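Local coordinates for thioesterase superfamily protein (Shewanella loihica, PDB 2PRX) that probably hydrolyses thioesters, as a dimeric member of the hotdog-fold thioesterase superfamily whose own substrate is not established, at residues Y34-E38 with Q39-H43; T51-P54 with G55-Y58. One frame throughout, in Å; residues are numbered along the deposited sequence.

Interaction 1: residues Y34-E38 with Q39-H43; sequences YWRGE and QTIAH
With R36 CG trans to the backbone N (chi1 178°) and its chain bent at CG, the aliphatic part of R36 is laid across I41, whose CG1 likewise lies trans to its own N (chi1 -177°). R36 CD comes 3.5 Å from I41 CD1, and R36 CB is as near to I41 CG2, so both branches of the isoleucine are used. Q39 runs alongside R36 in the same direction on this face of the hairpin; its amide and the guanidinium are turned steeply against each other, and R36 NH1 stays 3.6 Å from Q39 OE1, a loose polar approach and not a hydrogen bond. W35 and T40 form a non-hydrogen-bonded pair whose side chains diverge at the root, yet the end of the indole swings back to T40. T40 CG2 sits over one face of the six-membered ring of W35 in a CH-pi contact, 4.1 Å from the centroid and displaced toward the rim, while the ring edge at W35 CE3 approaches Q39 O. T40 OG1 turns instead to S73 on helix 59-78. The backbones are joined by a reciprocal pair, Y34 N to I41 O at 3.0 Å and I41 N to Y34 O at 2.9 Å. Nearer the turn, R36 N donates to Q39 O over 2.6 Å; the return bond from Q39 N to R36 O is weak. G37 has a positive phi that suits the first corner of the turn. Together these residues form a tight antiparallel beta hairpin closed by a type II' turn, with strand 34-36 at one margin of the hotdog sheet.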
ATOM      1  N   TYR A  34      -3.272   8.777 -17.459  1.00 13.44           N
ATOM      2  CA  TYR A  34      -3.181   9.181 -18.856  1.00 12.61           C
ATOM      3  C   TYR A  34      -1.837   8.792 -19.460  1.00 16.97           C
ATOM      4  O   TYR A  34      -0.829   8.664 -18.778  1.00 14.54           O
ATOM      5  CB  TYR A  34      -3.277  10.704 -19.057  1.00 12.49           C
ATOM      6  CG  TYR A  34      -4.480  11.326 -18.401  1.00 13.78           C
ATOM      7  CD1 TYR A  34      -4.444  11.782 -17.096  1.00 13.54           C
ATOM      8  CD2 TYR A  34      -5.675  11.439 -19.111  1.00 15.01           C
ATOM      9  CE1 TYR A  34      -5.552  12.347 -16.498  1.00 14.59           C
ATOM     10  CE2 TYR A  34      -6.784  12.005 -18.516  1.00 17.03           C
ATOM     11  CZ  TYR A  34      -6.725  12.456 -17.211  1.00 13.76           C
ATOM     12  OH  TYR A  34      -7.854  13.011 -16.653  1.00 15.46           O
ATOM     13  N   TRP A  35      -1.838   8.661 -20.794  1.00 14.31           N
ATOM     14  CA  TRP A  35      -0.565   8.516 -21.495  1.00 15.79           C
ATOM     15  C   TRP A  35       0.250   9.805 -21.433  1.00 16.54           C
ATOM     16  O   TRP A  35      -0.243  10.928 -21.571  1.00 15.56           O
ATOM     17  CB  TRP A  35      -0.807   8.097 -22.947  1.00 12.88           C
ATOM     18  CG  TRP A  35      -1.075   6.634 -23.133  1.00 12.27           C
ATOM     19  CD1 TRP A  35      -2.219   5.993 -23.505  1.00 12.60           C
ATOM     20  CD2 TRP A  35      -0.096   5.604 -22.916  1.00  2.56           C
ATOM     21  NE1 TRP A  35      -2.026   4.640 -23.553  1.00 11.46           N
ATOM     22  CE2 TRP A  35      -0.723   4.380 -23.192  1.00 11.59           C
ATOM     23  CE3 TRP A  35       1.252   5.649 -22.525  1.00  3.85           C
ATOM     24  CZ2 TRP A  35      -0.036   3.166 -23.085  1.00 11.43           C
ATOM     25  CZ3 TRP A  35       1.918   4.441 -22.419  1.00  7.36           C
ATOM     26  CH2 TRP A  35       1.272   3.234 -22.692  1.00  9.33           C
ATOM     27  N   ARG A  36       1.535   9.661 -21.207  1.00 11.97           N
ATOM     28  CA  ARG A  36       2.513  10.730 -21.313  1.00 18.90           C
ATOM     29  C   ARG A  36       3.577  10.276 -22.297  1.00 12.92           C
ATOM     30  O   ARG A  36       4.731  10.041 -21.971  1.00 16.31           O
ATOM     31  CB  ARG A  36       3.149  11.059 -19.970  1.00 26.63           C
ATOM     32  CG  ARG A  36       4.221  12.133 -20.011  1.00 31.36           C
ATOM     33  CD  ARG A  36       4.210  12.950 -18.719  1.00 33.81           C
ATOM     34  NE  ARG A  36       5.203  14.014 -18.757  1.00 34.91           N
ATOM     35  CZ  ARG A  36       6.425  14.022 -18.271  1.00 29.35           C
ATOM     36  NH1 ARG A  36       6.954  12.987 -17.631  1.00 27.88           N
ATOM     37  NH2 ARG A  36       7.168  15.118 -18.415  1.00 30.01           N
ATOM     38  N   GLY A  37       3.156  10.105 -23.555  1.00 20.62           N
ATOM     39  CA  GLY A  37       4.101   9.573 -24.526  1.00 18.75           C
ATOM     40  C   GLY A  37       4.181   8.056 -24.380  1.00 13.83           C
ATOM     41  O   GLY A  37       3.196   7.381 -24.667  1.00 14.76           O
ATOM     42  N   GLU A  38       5.339   7.571 -23.967  1.00  8.94           N
ATOM     43  CA  GLU A  38       5.641   6.172 -23.794  1.00 11.31           C
ATOM     44  C   GLU A  38       5.491   5.771 -22.320  1.00 12.81           C
ATOM     45  O   GLU A  38       5.448   4.579 -22.010  1.00 16.41           O
ATOM     46  CB  GLU A  38       7.077   5.917 -24.258  1.00 17.35           C
ATOM     47  CG  GLU A  38       7.294   6.203 -25.739  1.00 25.26           C
ATOM     48  CD  GLU A  38       8.137   7.431 -26.032  1.00 29.20           C
ATOM     49  OE1 GLU A  38       9.256   7.531 -25.504  1.00 26.37           O
ATOM     50  OE2 GLU A  38       7.659   8.301 -26.793  1.00 37.52           O
ATOM     51  N   GLN A  39       5.418   6.786 -21.477  1.00 16.16           N
ATOM     52  CA  GLN A  39       5.189   6.716 -20.047  1.00  8.21           C
ATOM     53  C   GLN A  39       3.711   7.023 -19.825  1.00 10.15           C
ATOM     54  O   GLN A  39       2.941   7.513 -20.662  1.00 12.08           O
ATOM     55  CB  GLN A  39       6.031   7.715 -19.260  1.00  6.05           C
ATOM     56  CG  GLN A  39       7.524   7.558 -19.400  1.00 11.53           C
ATOM     57  CD  GLN A  39       8.318   8.675 -18.753  1.00 20.63           C
ATOM     58  OE1 GLN A  39       7.783   9.465 -17.977  1.00 21.31           O
ATOM     59  NE2 GLN A  39       9.607   8.731 -19.062  1.00 25.02           N
ATOM     60  N   THR A  40       3.260   6.724 -18.627  1.00 10.52           N
ATOM     61  CA  THR A  40       1.916   7.145 -18.222  1.00 10.93           C
ATOM     62  C   THR A  40       2.142   8.149 -17.110  1.00  3.60           C
ATOM     63  O   THR A  40       3.300   8.270 -16.678  1.00 13.56           O
ATOM     64  CB  THR A  40       1.031   5.985 -17.772  1.00 11.53           C
ATOM     65  OG1 THR A  40       1.518   5.467 -16.508  1.00 16.53           O
ATOM     66  CG2 THR A  40       1.081   4.822 -18.752  1.00  1.86           C
ATOM     67  N   ILE A  41       1.103   8.843 -16.681  1.00  9.22           N
ATOM     68  CA  ILE A  41       1.216   9.841 -15.624  1.00 15.76           C
ATOM     69  C   ILE A  41      -0.134  10.128 -14.979  1.00 12.03           C
ATOM     70  O   ILE A  41      -1.202   9.960 -15.564  1.00 14.73           O
ATOM     71  CB  ILE A  41       1.831  11.152 -16.161  1.00  4.93           C
ATOM     72  CG1 ILE A  41       2.053  12.246 -15.130  1.00  9.71           C
ATOM     73  CG2 ILE A  41       0.987  11.668 -17.324  1.00 15.29           C
ATOM     74  CD1 ILE A  41       3.101  13.270 -15.465  1.00 13.15           C
ATOM     75  N   ALA A  42      -0.062  10.536 -13.707  1.00 10.29           N
ATOM     76  CA  ALA A  42      -1.188  10.967 -12.913  1.00  5.55           C
ATOM     77  C   ALA A  42      -0.712  11.952 -11.847  1.00  7.96           C
ATOM     78  O   ALA A  42       0.479  12.046 -11.537  1.00  7.67           O
ATOM     79  CB  ALA A  42      -1.945   9.786 -12.319  1.00  6.59           C
ATOM     80  N   HIS A  43      -1.706  12.642 -11.330  1.00 14.60           N
ATOM     81  CA  HIS A  43      -1.582  13.617 -10.260  1.00 17.97           C
ATOM     82  C   HIS A  43      -2.673  13.434  -9.221  1.00 17.81           C
ATOM     83  O   HIS A  43      -3.781  13.001  -9.549  1.00 16.73           O
ATOM     84  CB  HIS A  43      -1.656  15.019 -10.879  1.00 14.73           C
ATOM     85  CG  HIS A  43      -0.461  15.342 -11.719  1.00 13.34           C
ATOM     86  ND1 HIS A  43      -0.470  15.188 -13.093  1.00  8.72           N
ATOM     87  CD2 HIS A  43       0.770  15.813 -11.403  1.00 13.35           C
ATOM     88  CE1 HIS A  43       0.701  15.549 -13.580  1.00 10.02           C
ATOM     89  NE2 HIS A  43       1.470  15.932 -12.587  1.00 19.00           N
TER

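Interaction 2: residues T51-P54 with G55-Y58; sequences TAIP and GFVY
F56 O receives the backbone N-H of A52 at 3.2 Å and also faces T51 CA, which makes a CA-H...O contact at 3.4 Å. The A52 donor stands above the carbonyl plane, 45° out of it, so the bond does not follow a lone pair. One step further into the turn, F56 N reaches back to I53 O in a weak bond of 3.3 Å, closing a type II beta turn whose corners are P54 and G55; G55 takes the positive phi of the second corner, a conformation that glycine adopts readily. The side chains of I53 and F56, the first and last residues of the turn, cross at an angle. Because I53 CG1 is held between its backbone N and carbonyl carbon (chi1 59°), it meets the edge of the phenyl ring, 3.6 Å from F56 CD2. At the open end, A52 CB rests on V57 O, and Y58 CB lies 3.2 Å from T51 O. T51 OG1 bonds to H17 O of the second subunit, while the Y58 ring meets that of Y19, also of the second subunit. The turn lies in the loop between strand 39-44 and helix 59-78; backbone hydrogen bonds pair G55 with M110 and V57 with T108, and Y58 is the N-cap of that helix.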
ATOM      1  N   THR A  51      -3.071  12.311   6.651  1.00 18.90           N
ATOM      2  CA  THR A  51      -1.750  12.442   7.249  1.00 10.46           C
ATOM      3  C   THR A  51      -1.132  11.115   7.694  1.00  9.01           C
ATOM      4  O   THR A  51      -1.842  10.109   7.783  1.00 14.24           O
ATOM      5  CB  THR A  51      -1.838  13.362   8.487  1.00 13.70           C
ATOM      6  OG1 THR A  51      -2.962  12.968   9.281  1.00 12.78           O
ATOM      7  CG2 THR A  51      -2.060  14.808   8.070  1.00 17.51           C
ATOM      8  N   ALA A  52       0.162  11.213   7.919  1.00 15.07           N
ATOM      9  CA  ALA A  52       1.072  10.223   8.472  1.00 13.71           C
ATOM     10  C   ALA A  52       1.295  10.662   9.929  1.00 17.64           C
ATOM     11  O   ALA A  52       0.727  10.015  10.798  1.00 15.79           O
ATOM     12  CB  ALA A  52       2.323  10.079   7.632  1.00 13.40           C
ATOM     13  N   ILE A  53       2.022  11.706  10.160  1.00 20.27           N
ATOM     14  CA  ILE A  53       2.339  12.661  11.168  1.00 17.87           C
ATOM     15  C   ILE A  53       2.029  14.032  10.563  1.00 13.68           C
ATOM     16  O   ILE A  53       1.985  14.046   9.326  1.00  8.95           O
ATOM     17  CB  ILE A  53       3.819  12.670  11.577  1.00 22.22           C
ATOM     18  CG1 ILE A  53       4.734  12.980  10.388  1.00 15.59           C
ATOM     19  CG2 ILE A  53       4.208  11.387  12.296  1.00 10.37           C
ATOM     20  CD1 ILE A  53       5.736  11.893  10.074  1.00 27.41           C
ATOM     21  N   PRO A  54       1.825  15.074  11.340  1.00 11.31           N
ATOM     22  CA  PRO A  54       1.594  16.407  10.782  1.00  9.66           C
ATOM     23  C   PRO A  54       2.641  16.807   9.752  1.00 15.51           C
ATOM     24  O   PRO A  54       3.848  16.659   9.914  1.00 12.53           O
ATOM     25  CB  PRO A  54       1.714  17.341  11.986  1.00 13.45           C
ATOM     26  CG  PRO A  54       1.290  16.492  13.139  1.00 14.71           C
ATOM     27  CD  PRO A  54       1.732  15.101  12.814  1.00  9.78           C
ATOM     28  N   GLY A  55       2.105  17.363   8.660  1.00 19.70           N
ATOM     29  CA  GLY A  55       2.942  17.970   7.647  1.00 19.30           C
ATOM     30  C   GLY A  55       3.261  17.047   6.484  1.00 19.40           C
ATOM     31  O   GLY A  55       3.805  17.533   5.489  1.00 12.81           O
ATOM     32  N   PHE A  56       2.953  15.768   6.642  1.00 17.83           N
ATOM     33  CA  PHE A  56       3.278  14.743   5.665  1.00 18.41           C
ATOM     34  C   PHE A  56       2.088  13.816   5.398  1.00 15.55           C
ATOM     35  O   PHE A  56       1.135  13.763   6.174  1.00 16.18           O
ATOM     36  CB  PHE A  56       4.473  13.897   6.102  1.00  9.08           C
ATOM     37  CG  PHE A  56       5.736  14.689   6.395  1.00 12.81           C
ATOM     38  CD1 PHE A  56       6.556  15.162   5.390  1.00 21.32           C
ATOM     39  CD2 PHE A  56       6.070  14.950   7.717  1.00 15.26           C
ATOM     40  CE1 PHE A  56       7.694  15.888   5.686  1.00 22.61           C
ATOM     41  CE2 PHE A  56       7.213  15.662   8.019  1.00 20.85           C
ATOM     42  CZ  PHE A  56       8.033  16.133   7.008  1.00 22.62           C
ATOM     43  N   VAL A  57       2.197  13.110   4.293  1.00 12.59           N
ATOM     44  CA  VAL A  57       1.186  12.281   3.697  1.00  8.93           C
ATOM     45  C   VAL A  57       1.305  10.807   4.059  1.00  8.64           C
ATOM     46  O   VAL A  57       2.367  10.202   3.994  1.00 15.75           O
ATOM     47  CB  VAL A  57       1.233  12.326   2.151  1.00  8.85           C
ATOM     48  CG1 VAL A  57       0.324  11.237   1.582  1.00 15.42           C
ATOM     49  CG2 VAL A  57       0.870  13.705   1.636  1.00 15.78           C
ATOM     50  N   TYR A  58       0.146  10.251   4.409  1.00 15.24           N
ATOM     51  CA  TYR A  58       0.041   8.847   4.774  1.00 21.41           C
ATOM     52  C   TYR A  58       0.648   7.923   3.737  1.00 15.47           C
ATOM     53  O   TYR A  58       0.355   7.965   2.548  1.00 12.22           O
ATOM     54  CB  TYR A  58      -1.450   8.546   4.991  1.00 13.92           C
ATOM     55  CG  TYR A  58      -1.691   7.118   5.409  1.00 11.50           C
ATOM     56  CD1 TYR A  58      -0.839   6.512   6.319  1.00 16.17           C
ATOM     57  CD2 TYR A  58      -2.750   6.412   4.876  1.00 10.87           C
ATOM     58  CE1 TYR A  58      -1.049   5.200   6.702  1.00 13.37           C
ATOM     59  CE2 TYR A  58      -2.967   5.108   5.258  1.00 15.27           C
ATOM     60  CZ  TYR A  58      -2.116   4.516   6.164  1.00 18.28           C
ATOM     61  OH  TYR A  58      -2.350   3.214   6.536  1.00 27.92           O
TER

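How the interactions relate
The hairpin of residues 34-43 comes first in the chain and the turn of residues 51-58 follows it; the two lie on opposite sides of the chain's centre. Their centres are about 26 Å apart and their nearest atoms about 11 Å, so they do not touch. Helix 59-78, the long helix of the hotdog fold, links them: residues 55-58 lead straight into its N-terminus, whereas W35 and T40 of the hairpin meet A76, S73 and H69 farther along it. Their surroundings differ, too. Residues 34-43 touch no other chain of the assembly, but residues 51-58 reach the second subunit. Hotdog thioesterases commonly build active sites at a dimer interface; interaction 2 lies against such an interface, but nothing here assigns a catalytic role to its residues.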